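Local coordinates for dinoflagellate luciferase (Lingulodinium polyedrum, PDB 1VPR), which emits blue light by catalysing, in the third of its three luciferase domains, the oxidation of dinoflagellate luciferin, an open tetrapyrrole, by molecular oxygen, at residues L207-N210 with V215-V218; I209-D214 with W252-E257; A228-T231 with Y237-E240. All coordinates share one frame; numbering follows the deposited sequence.

Interaction 1 (L207-N210 with V215-V218)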
loop_
_atom_site.group_PDB
_atom_site.type_symbol
_atom_site.label_atom_id
_atom_site.label_comp_id
_atom_site.label_asym_id
_atom_site.label_seq_id
_atom_site.Cartn_x
_atom_site.Cartn_y
_atom_site.Cartn_z
ATOM N N LEU A 207 8.338 -3.039 4.043
ATOM C CA LEU A 207 8.344 -2.219 2.827
ATOM C C LEU A 207 9.807 -2.164 2.384
ATOM O O LEU A 207 10.688 -2.060 3.232
ATOM C CB LEU A 207 7.863 -0.789 3.060
ATOM C CG LEU A 207 6.382 -0.457 3.295
ATOM C CD1 LEU A 207 6.292 1.068 3.577
ATOM C CD2 LEU A 207 5.523 -0.842 2.060
ATOM N N ARG A 208 10.058 -2.258 1.075
ATOM C CA ARG A 208 11.404 -2.121 0.509
ATOM C C ARG A 208 11.204 -0.954 -0.454
ATOM O O ARG A 208 10.331 -0.996 -1.324
ATOM C CB ARG A 208 11.819 -3.371 -0.265
ATOM C CG ARG A 208 12.007 -4.620 0.596
ATOM C CD ARG A 208 12.349 -5.863 -0.270
ATOM N NE ARG A 208 12.410 -7.109 0.514
ATOM C CZ ARG A 208 13.512 -7.642 1.050
ATOM N NH1 ARG A 208 13.420 -8.777 1.745
ATOM N NH2 ARG A 208 14.706 -7.076 0.888
ATOM N N ILE A 209 11.988 0.105 -0.302
ATOM C CA ILE A 209 11.801 1.274 -1.144
ATOM C C ILE A 209 13.083 1.674 -1.836
ATOM O O ILE A 209 14.155 1.731 -1.218
ATOM C CB ILE A 209 11.335 2.484 -0.291
ATOM C CG1 ILE A 209 10.025 2.162 0.403
ATOM C CG2 ILE A 209 11.171 3.743 -1.165
ATOM C CD1 ILE A 209 9.627 3.244 1.460
ATOM N N ASN A 210 12.970 1.933 -3.124
ATOM C CA ASN A 210 14.082 2.415 -3.910
ATOM C C ASN A 210 13.592 3.828 -4.125
ATOM O O ASN A 210 12.485 4.021 -4.650
ATOM C CB ASN A 210 14.160 1.712 -5.265
ATOM C CG ASN A 210 15.039 0.485 -5.226
ATOM O OD1 ASN A 210 16.264 0.582 -5.371
ATOM N ND2 ASN A 210 14.428 -0.673 -5.011
ATOM N N VAL A 215 10.937 10.003 -7.507
ATOM C CA VAL A 215 10.492 8.739 -8.124
ATOM C C VAL A 215 10.894 7.600 -7.202
ATOM O O VAL A 215 12.032 7.540 -6.725
ATOM C CB VAL A 215 11.134 8.531 -9.518
ATOM C CG1 VAL A 215 10.864 7.112 -10.028
ATOM C CG2 VAL A 215 10.558 9.552 -10.498
ATOM N N CYS A 216 9.951 6.709 -6.911
ATOM C CA CYS A 216 10.228 5.574 -6.041
ATOM C C CYS A 216 9.660 4.274 -6.572
ATOM O O CYS A 216 8.643 4.280 -7.257
ATOM C CB CYS A 216 9.564 5.750 -4.682
ATOM S SG CYS A 216 10.174 7.047 -3.623
ATOM N N THR A 217 10.301 3.166 -6.223
ATOM C CA THR A 217 9.774 1.834 -6.531
ATOM C C THR A 217 9.545 1.259 -5.131
ATOM O O THR A 217 10.419 1.344 -4.263
ATOM C CB THR A 217 10.755 0.969 -7.276
ATOM O OG1 THR A 217 10.882 1.467 -8.612
ATOM C CG2 THR A 217 10.242 -0.492 -7.324
ATOM N N VAL A 218 8.365 0.696 -4.891
ATOM C CA VAL A 218 8.025 0.176 -3.581
ATOM C C VAL A 218 7.562 -1.282 -3.625
ATOM O O VAL A 218 6.683 -1.643 -4.408
ATOM C CB VAL A 218 6.889 1.038 -2.917
ATOM C CG1 VAL A 218 6.517 0.485 -1.536
ATOM C CG2 VAL A 218 7.337 2.487 -2.794
HETATM O O HOH W 1 11.594 -1.223 -4.029
#
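Ile209 and Val218 stand side by side, pointing the same way, across the antiparallel beta hairpin of strands 206-212 and 215-219 in the lipocalin-like barrel of the catalytic domain. They form a non-hydrogen-bonded pair. Val218 holds CG1 anti to its own N (chi1 179°), which splits its two methyls between neighbours: CG2 lies alongside Ile209 CG1 at 4.2 Å, while CG1 reaches diagonally to Leu207 CD2 at 4.0 Å, the two side chains meeting at a slant. On the same face, Ile209 CG2 rests near the sulfur of Cys216.

The next pair, Asn210 with Thr217, sends its side chains to the other face, with the two CB atoms 4.0 Å apart. Two backbone bonds close the pair, Asn210 N to Thr217 O at 2.9 Å and Thr217 N to Asn210 O at 2.8 Å. The polar ends look beyond the hairpin: Thr217 OG1 pairs with Thr231 OG1, and Asn210 ND2 donates to Ser312 O. A water links that amide back to the partner strand, accepting from Asn210 ND2 at 3.0 Å and probably donating to Thr217 O, 2.8 Å away.

Interaction 2 (I209-D214 with W252-E257)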
loop_
_atom_site.group_PDB
_atom_site.type_symbol
_atom_site.label_atom_id
_atom_site.label_comp_id
_atom_site.label_asym_id
_atom_site.label_seq_id
_atom_site.Cartn_x
_atom_site.Cartn_y
_atom_site.Cartn_z
ATOM N N ILE A 209 11.988 0.105 -0.302
ATOM C CA ILE A 209 11.801 1.274 -1.144
ATOM C C ILE A 209 13.083 1.674 -1.836
ATOM O O ILE A 209 14.155 1.731 -1.218
ATOM C CB ILE A 209 11.335 2.484 -0.291
ATOM C CG1 ILE A 209 10.025 2.162 0.403
ATOM C CG2 ILE A 209 11.171 3.743 -1.165
ATOM C CD1 ILE A 209 9.627 3.244 1.460
ATOM N N ASN A 210 12.970 1.933 -3.124
ATOM C CA ASN A 210 14.082 2.415 -3.910
ATOM C C ASN A 210 13.592 3.828 -4.125
ATOM O O ASN A 210 12.485 4.021 -4.650
ATOM C CB ASN A 210 14.160 1.712 -5.265
ATOM C CG ASN A 210 15.039 0.485 -5.226
ATOM O OD1 ASN A 210 16.264 0.582 -5.371
ATOM N ND2 ASN A 210 14.428 -0.673 -5.011
ATOM N N GLN A 211 14.380 4.811 -3.723
ATOM C CA GLN A 211 13.966 6.197 -3.910
ATOM C C GLN A 211 15.038 6.998 -4.625
ATOM O O GLN A 211 16.207 6.945 -4.247
ATOM C CB GLN A 211 13.654 6.866 -2.562
ATOM C CG GLN A 211 13.518 8.415 -2.690
ATOM C CD GLN A 211 13.111 9.127 -1.409
ATOM O OE1 GLN A 211 13.468 8.713 -0.306
ATOM N NE2 GLN A 211 12.374 10.226 -1.550
ATOM N N PHE A 212 14.643 7.711 -5.682
ATOM C CA PHE A 212 15.580 8.565 -6.396
ATOM C C PHE A 212 14.849 9.908 -6.557
ATOM O O PHE A 212 14.121 10.116 -7.521
ATOM C CB PHE A 212 15.921 7.995 -7.773
ATOM C CG PHE A 212 16.990 8.795 -8.504
ATOM C CD1 PHE A 212 18.345 8.610 -8.214
ATOM C CD2 PHE A 212 16.634 9.734 -9.490
ATOM C CE1 PHE A 212 19.338 9.344 -8.897
ATOM C CE2 PHE A 212 17.613 10.465 -10.174
ATOM C CZ PHE A 212 18.964 10.264 -9.875
ATOM N N GLY A 213 15.033 10.803 -5.599
ATOM C CA GLY A 213 14.352 12.088 -5.675
ATOM C C GLY A 213 12.845 11.928 -5.523
ATOM O O GLY A 213 12.361 11.427 -4.503
ATOM N N ASP A 214 12.107 12.311 -6.559
ATOM C CA ASP A 214 10.655 12.229 -6.535
ATOM C C ASP A 214 10.076 10.975 -7.204
ATOM O O ASP A 214 8.860 10.901 -7.459
ATOM C CB ASP A 214 10.061 13.487 -7.184
ATOM C CG ASP A 214 10.564 13.705 -8.599
ATOM O OD1 ASP A 214 10.126 14.665 -9.260
ATOM O OD2 ASP A 214 11.406 12.916 -9.065
ATOM N N TRP A 252 0.954 9.735 -4.614
ATOM C CA TRP A 252 1.815 10.122 -3.506
ATOM C C TRP A 252 2.465 11.407 -3.996
ATOM O O TRP A 252 2.855 11.515 -5.176
ATOM C CB TRP A 252 2.988 9.151 -3.246
ATOM C CG TRP A 252 2.666 7.956 -2.441
ATOM C CD1 TRP A 252 2.719 6.665 -2.853
ATOM C CD2 TRP A 252 2.285 7.926 -1.064
ATOM N NE1 TRP A 252 2.398 5.825 -1.824
ATOM C CE2 TRP A 252 2.129 6.575 -0.709
ATOM C CE3 TRP A 252 2.055 8.917 -0.098
ATOM C CZ2 TRP A 252 1.762 6.172 0.580
ATOM C CZ3 TRP A 252 1.689 8.526 1.176
ATOM C CH2 TRP A 252 1.545 7.160 1.507
ATOM N N VAL A 253 2.568 12.383 -3.112
ATOM C CA VAL A 253 3.252 13.631 -3.433
ATOM C C VAL A 253 4.409 13.674 -2.425
ATOM O O VAL A 253 4.254 13.255 -1.278
ATOM C CB VAL A 253 2.344 14.870 -3.223
ATOM C CG1 VAL A 253 3.125 16.159 -3.645
ATOM C CG2 VAL A 253 1.047 14.714 -4.085
ATOM N N LEU A 254 5.560 14.161 -2.857
ATOM C CA LEU A 254 6.741 14.251 -1.993
ATOM C C LEU A 254 7.088 15.752 -1.946
ATOM O O LEU A 254 8.028 16.213 -2.577
ATOM C CB LEU A 254 7.891 13.435 -2.612
ATOM C CG LEU A 254 7.940 11.902 -2.435
ATOM C CD1 LEU A 254 6.577 11.263 -2.643
ATOM C CD2 LEU A 254 8.944 11.330 -3.421
ATOM N N PRO A 255 6.341 16.521 -1.145
ATOM C CA PRO A 255 6.512 17.968 -1.000
ATOM C C PRO A 255 7.589 18.420 -0.037
ATOM O O PRO A 255 7.924 19.612 0.001
ATOM C CB PRO A 255 5.144 18.386 -0.498
ATOM C CG PRO A 255 4.909 17.281 0.552
ATOM C CD PRO A 255 5.302 16.034 -0.214
ATOM N N GLU A 256 8.123 17.479 0.733
ATOM C CA GLU A 256 9.096 17.798 1.771
ATOM C C GLU A 256 10.188 16.770 1.768
ATOM O O GLU A 256 10.048 15.729 1.143
ATOM C CB GLU A 256 8.411 17.752 3.123
ATOM C CG GLU A 256 7.330 18.773 3.310
ATOM C CD GLU A 256 6.438 18.437 4.494
ATOM O OE1 GLU A 256 6.917 17.796 5.451
ATOM O OE2 GLU A 256 5.255 18.822 4.465
ATOM N N GLU A 257 11.264 17.023 2.507
ATOM C CA GLU A 257 12.342 16.054 2.499
ATOM C C GLU A 257 12.014 14.738 3.194
ATOM O O GLU A 257 12.408 13.673 2.719
ATOM C CB GLU A 257 13.600 16.639 3.134
ATOM C CG GLU A 257 14.778 15.693 3.097
ATOM C CD GLU A 257 15.387 15.544 1.710
ATOM O OE1 GLU A 257 16.214 14.622 1.542
ATOM O OE2 GLU A 257 15.052 16.347 0.793
HETATM O O HOH W 2 11.326 11.697 0.844
#
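The backbones of Asp214 and Leu254 approach to 6.3 Å between CA atoms without any direct hydrogen bond joining 209-214 to 252-257; one leucine methyl and a bridging water make the contact. Leu254 reaches toward the opposite segment, and the touching is done by its CD2 branch. This methyl sits 3.6 Å from Gly213 O and 3.7 Å from Asp214 CA, lying against main chain more than side chain. From the opposite direction comes Gln211, whose NE2 ends 4.1 Å from the same CD2.

Gly213 and Asp214 have the backbone torsions of the two central residues of a type II' turn, with Gly213 at positive phi (67°). They form the tight connection of the hairpin between strands 206-212 and 215-219, while Leu254 follows strand 247-253 as the chain leaves the sheet for strand 259-266. The contact thus joins two connections between successive strands of the calycin barrel. Ser234, in the turn between strands 229-233 and 237-241, is bonded to both, meeting the backbone of Asp214 and, through its OG, Leu254 N.

Gln211 runs out fully extended, CG anti to the backbone N (chi1 167°), which brings its amide within reach of the Gly213 carbonyl. There NE2 donates to Gly213 O at 3.2 Å, close to its own amide plane and in the plane of the carbonyl. A water accepts from Gln211 NE2 at 3.0 Å and donates to Glu257 O at 2.9 Å, supplying the polar link across the contact. Gln211 OE1 takes Leu161 N, so both ends of this buried amide are used and its rotation is fixed. The carboxylate of Glu257 turns to the loop that also supplies Leu161, accepting from Lys157 N, Thr158 N and Tyr154 OH.

Interaction 3 (A228-T231 with Y237-E240)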
loop_
_atom_site.group_PDB
_atom_site.type_symbol
_atom_site.label_atom_id
_atom_site.label_comp_id
_atom_site.label_asym_id
_atom_site.label_seq_id
_atom_site.Cartn_x
_atom_site.Cartn_y
_atom_site.Cartn_z
ATOM N N ALA A 228 3.261 -6.970 -6.380
ATOM C CA ALA A 228 4.376 -6.994 -5.446
ATOM C C ALA A 228 5.206 -5.717 -5.485
ATOM O O ALA A 228 5.660 -5.225 -4.448
ATOM C CB ALA A 228 5.287 -8.221 -5.757
ATOM N N LYS A 229 5.393 -5.185 -6.686
ATOM C CA LYS A 229 6.220 -3.998 -6.893
ATOM C C LYS A 229 5.542 -2.930 -7.732
ATOM O O LYS A 229 4.956 -3.250 -8.783
ATOM C CB LYS A 229 7.500 -4.401 -7.632
ATOM C CG LYS A 229 8.281 -5.515 -6.960
ATOM C CD LYS A 229 9.459 -6.021 -7.806
ATOM C CE LYS A 229 10.467 -4.928 -8.054
ATOM N NZ LYS A 229 11.313 -4.725 -6.855
ATOM N N ARG A 230 5.643 -1.670 -7.307
ATOM C CA ARG A 230 5.065 -0.567 -8.080
ATOM C C ARG A 230 6.052 0.596 -8.080
ATOM O O ARG A 230 6.845 0.767 -7.151
ATOM C CB ARG A 230 3.710 -0.084 -7.505
ATOM C CG ARG A 230 3.793 0.832 -6.269
ATOM C CD ARG A 230 3.920 0.048 -4.982
ATOM N NE ARG A 230 2.753 -0.823 -4.796
ATOM C CZ ARG A 230 2.829 -2.144 -4.613
ATOM N NH1 ARG A 230 4.009 -2.742 -4.597
ATOM N NH2 ARG A 230 1.729 -2.871 -4.438
ATOM N N THR A 231 6.033 1.361 -9.158
ATOM C CA THR A 231 6.895 2.536 -9.280
ATOM C C THR A 231 5.965 3.715 -9.560
ATOM O O THR A 231 5.040 3.607 -10.372
ATOM C CB THR A 231 7.883 2.408 -10.468
ATOM O OG1 THR A 231 8.818 1.352 -10.208
ATOM C CG2 THR A 231 8.668 3.690 -10.653
ATOM N N TYR A 237 -0.724 9.586 -10.721
ATOM C CA TYR A 237 -1.565 8.459 -10.328
ATOM C C TYR A 237 -0.974 7.085 -10.601
ATOM O O TYR A 237 -0.122 6.897 -11.470
ATOM C CB TYR A 237 -2.915 8.519 -11.072
ATOM C CG TYR A 237 -4.041 9.187 -10.313
ATOM C CD1 TYR A 237 -4.346 10.529 -10.512
ATOM C CD2 TYR A 237 -4.804 8.468 -9.409
ATOM C CE1 TYR A 237 -5.391 11.132 -9.827
ATOM C CE2 TYR A 237 -5.841 9.055 -8.719
ATOM C CZ TYR A 237 -6.126 10.388 -8.937
ATOM O OH TYR A 237 -7.150 10.958 -8.248
ATOM N N PHE A 238 -1.423 6.117 -9.821
ATOM C CA PHE A 238 -1.044 4.748 -10.060
ATOM C C PHE A 238 -2.209 3.920 -9.579
ATOM O O PHE A 238 -3.060 4.375 -8.811
ATOM C CB PHE A 238 0.319 4.361 -9.428
ATOM C CG PHE A 238 0.387 4.476 -7.930
ATOM C CD1 PHE A 238 0.315 3.340 -7.135
ATOM C CD2 PHE A 238 0.597 5.711 -7.325
ATOM C CE1 PHE A 238 0.458 3.430 -5.739
ATOM C CE2 PHE A 238 0.742 5.814 -5.952
ATOM C CZ PHE A 238 0.676 4.664 -5.151
ATOM N N TYR A 239 -2.261 2.700 -10.060
ATOM C CA TYR A 239 -3.354 1.805 -9.766
ATOM C C TYR A 239 -2.908 0.686 -8.820
ATOM O O TYR A 239 -1.881 0.044 -9.054
ATOM C CB TYR A 239 -3.833 1.226 -11.098
ATOM C CG TYR A 239 -4.743 0.021 -10.983
ATOM C CD1 TYR A 239 -5.854 0.050 -10.144
ATOM C CD2 TYR A 239 -4.494 -1.145 -11.723
ATOM C CE1 TYR A 239 -6.714 -1.044 -10.036
ATOM C CE2 TYR A 239 -5.341 -2.253 -11.619
ATOM C CZ TYR A 239 -6.456 -2.185 -10.770
ATOM O OH TYR A 239 -7.346 -3.234 -10.682
ATOM N N GLU A 240 -3.668 0.480 -7.751
ATOM C CA GLU A 240 -3.369 -0.582 -6.806
ATOM C C GLU A 240 -4.453 -1.659 -6.760
ATOM O O GLU A 240 -5.497 -1.461 -6.143
ATOM C CB GLU A 240 -3.193 -0.022 -5.389
ATOM C CG GLU A 240 -1.916 0.775 -5.174
ATOM C CD GLU A 240 -0.719 -0.117 -4.850
ATOM O OE1 GLU A 240 -0.678 -1.289 -5.314
ATOM O OE2 GLU A 240 0.190 0.375 -4.146
#
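Arg230 and Glu240 are joined by a two-pronged, side-on salt bridge. Arg230 NE gives its hydrogen to Glu240 OE2 at 2.9 Å and Arg230 NH2 gives one to Glu240 OE1 at 3.0 Å, both bonds fairly straight. The side chains cross at about a right angle and the two flat groups are twisted, their planes 43° apart. The carboxylate consequently meets the NE/NH2 edge askew: OE1 uses its syn lone pair, whereas OE2 is approached on its syn side but 26° out of the carboxylate plane.

Further hydrogen bonds hold the guanidinium from its own side. Arg230 NH1 bonds to Val218 O and, weakly, to Ala228 O at 3.0 Å, and NH2 also reaches Arg227 O. With the two bonds to Glu240, five in all restrain the orientation of this buried cation, and the bound carboxylate probably balances its charge.

No backbone bond joins the two segments: the CA atoms of Arg230 and Glu240 lie 8.5 Å apart. Strands 229-233 and 237-241 are the fourth and fifth of the ten-stranded antiparallel barrel and the two ends of its sheet, and their separation matches the gap between the corresponding strands of fatty acid binding proteins. Here side chains span that gap.

Apolar contact comes from Phe238, which points at the opposite segment. Arg230 CG stands between the backbone N and the carbonyl carbon (chi1 79°), which sets it obliquely 4.3 Å from Phe238 CE1; the two bends further out turn the guanidinium to Glu240. Glu240 OE2 lies in the plane of the Phe238 ring, at its edge, where the partly positive ring hydrogens probably suit a carboxylate oxygen.

How the interactions relate
All three contacts belong to one barrel. Interactions 1 and 2 share Ile209 and Asn210, their centres about 9 Å apart, and touch where Cys216 SG packs on Gln211 CB at 3.6 Å. Interaction 3 follows on the next strand, its centre about 10 Å from that of interaction 1, and Val218 N makes a probable hydrogen bond to Arg230 O at 2.7 Å. Interaction 3 is nested in the loop that interaction 2 closes, and their segments touch where Trp252 CD1 lies 3.7 Å from Phe238 CZ. Interaction 3 bridges the gap in the sheet and interaction 2, its centre about 14 Å from that of interaction 3, joins connections between strands; in related fatty acid binding proteins the barrel interior holds the ligand.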